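Local coordinates for Asp/Glu-specific dipeptidyl-peptidase (PDB 5JXF), which removes dipeptides from the N-terminus of oligopeptides as a family S46 peptidase, with strict specificity for aspartate or glutamate at the P1 position, at residues A[421-424]-A[425-429]. Residues are numbered along the deposited sequence; the frame is centred on the assembly and turned at random.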
loop_
_atom_site.group_PDB
_atom_site.type_symbol
_atom_site.label_atom_id
_atom_site.label_comp_id
_atom_site.label_asym_id
_atom_site.label_seq_id
_atom_site.Cartn_x
_atom_site.Cartn_y
_atom_site.Cartn_z
ATOM N N LEU A 421 -2.375 7.239 37.993
ATOM C CA LEU A 421 -2.682 8.147 39.091
ATOM C C LEU A 421 -2.196 7.560 40.413
ATOM O O LEU A 421 -1.703 8.283 41.288
ATOM C CB LEU A 421 -4.180 8.447 39.157
ATOM C CG LEU A 421 -4.557 9.418 40.282
ATOM C CD1 LEU A 421 -3.909 10.779 40.067
ATOM C CD2 LEU A 421 -6.067 9.552 40.431
ATOM N N GLY A 422 -2.325 6.245 40.545
ATOM C CA GLY A 422 -1.854 5.547 41.725
ATOM C C GLY A 422 -0.358 5.698 41.904
ATOM O O GLY A 422 0.119 5.936 43.010
ATOM N N TYR A 423 0.387 5.572 40.811
ATOM C CA TYR A 423 1.839 5.696 40.870
ATOM C C TYR A 423 2.311 7.114 41.222
ATOM O O TYR A 423 3.435 7.296 41.705
ATOM C CB TYR A 423 2.462 5.267 39.543
ATOM C CG TYR A 423 3.971 5.343 39.538
ATOM C CD1 TYR A 423 4.728 4.523 40.362
ATOM C CD2 TYR A 423 4.638 6.250 38.731
ATOM C CE1 TYR A 423 6.106 4.593 40.366
ATOM C CE2 TYR A 423 6.010 6.325 38.727
ATOM C CZ TYR A 423 6.740 5.492 39.545
ATOM O OH TYR A 423 8.115 5.565 39.545
ATOM N N LYS A 424 1.473 8.118 40.974
ATOM C CA LYS A 424 1.827 9.478 41.377
ATOM C C LYS A 424 1.652 9.648 42.881
ATOM O O LYS A 424 2.389 10.402 43.511
ATOM C CB LYS A 424 0.996 10.515 40.629
ATOM C CG LYS A 424 1.314 10.606 39.150
ATOM C CD LYS A 424 0.558 11.748 38.514
ATOM C CE LYS A 424 0.651 11.710 37.000
ATOM N NZ LYS A 424 -0.047 12.901 36.457
ATOM N N LEU A 425 0.676 8.948 43.452
ATOM C CA LEU A 425 0.483 8.959 44.894
ATOM C C LEU A 425 1.679 8.277 45.534
ATOM O O LEU A 425 2.151 8.667 46.602
ATOM C CB LEU A 425 -0.816 8.257 45.281
ATOM C CG LEU A 425 -2.100 8.987 44.884
ATOM C CD1 LEU A 425 -3.321 8.187 45.303
ATOM C CD2 LEU A 425 -2.140 10.397 45.468
ATOM N N TYR A 426 2.178 7.262 44.848
ATOM C CA TYR A 426 3.359 6.550 45.285
ATOM C C TYR A 426 4.548 7.487 45.435
ATOM O O TYR A 426 5.270 7.441 46.422
ATOM C CB TYR A 426 3.689 5.455 44.293
ATOM C CG TYR A 426 4.822 4.560 44.704
ATOM C CD1 TYR A 426 4.619 3.514 45.602
ATOM C CD2 TYR A 426 6.095 4.740 44.175
ATOM C CE1 TYR A 426 5.661 2.676 45.970
ATOM C CE2 TYR A 426 7.142 3.910 44.534
ATOM C CZ TYR A 426 6.919 2.882 45.430
ATOM O OH TYR A 426 7.959 2.057 45.778
ATOM N N GLN A 427 4.752 8.341 44.445
ATOM C CA GLN A 427 5.889 9.247 44.466
ATOM C C GLN A 427 5.689 10.318 45.540
ATOM O O GLN A 427 6.560 10.527 46.385
ATOM C CB GLN A 427 6.097 9.850 43.072
ATOM C CG GLN A 427 6.352 8.763 42.038
ATOM C CD GLN A 427 6.689 9.279 40.658
ATOM O OE1 GLN A 427 5.922 10.021 40.047
ATOM N NE2 GLN A 427 7.847 8.879 40.155
ATOM N N LEU A 428 4.521 10.954 45.514
ATOM C CA LEU A 428 4.109 11.915 46.534
ATOM C C LEU A 428 4.294 11.359 47.960
ATOM O O LEU A 428 4.613 12.118 48.880
ATOM C CB LEU A 428 2.652 12.324 46.309
ATOM C CG LEU A 428 2.018 13.445 47.139
ATOM C CD1 LEU A 428 2.680 14.778 46.818
ATOM C CD2 LEU A 428 0.513 13.517 46.894
ATOM N N GLU A 429 4.110 10.049 48.134
ATOM C CA GLU A 429 4.434 9.378 49.395
ATOM C C GLU A 429 5.867 9.611 49.858
ATOM O O GLU A 429 6.119 9.831 51.039
ATOM C CB GLU A 429 4.201 7.878 49.253
ATOM C CG GLU A 429 4.370 7.033 50.493
ATOM C CD GLU A 429 5.090 5.752 50.145
ATOM O OE1 GLU A 429 5.536 5.661 48.984
ATOM O OE2 GLU A 429 5.190 4.837 50.988
#
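Y423 meets Y426 and Q427 in a local contact between side chains three and four residues apart within the α-helix 417-435, part of the helical region of this S46 peptidase and away from the catalytic site. Successive i to i+4 backbone hydrogen bonds run through this stretch, from L425 N to L421 O, Y426 N to G422 O, Q427 N to Y423 O and L428 N to K424 O, the last spanning 3.0 Å between L428 N and K424 O.

The buried L421, L425 and L428 pack against neighbouring parts of the fold: L421 and L425 touch F511 of helix 508-514, and L425 and L428 touch L447 of helix 437-450. Y423 and Y426 are near parallel, their planes 16° apart, but slid so far that the rings barely overlap; CE1 of Y423 lies 3.8 Å from CD2 of Y426. The Y426 hydroxyl is hydrogen-bonded to S543 of helix 530-545, while F408 meets the Y423 ring edge-to-face. Q427 turns CG anti to its carbonyl carbon (chi1 -60°) and from there runs extended across Y423, its amide plane tilted 35° from the ring. Its CG makes a CH-pi contact over one face of that ring, 4.3 Å from the centroid, and NE2 of Q427 comes within 3.5 Å of CE2 of Y423.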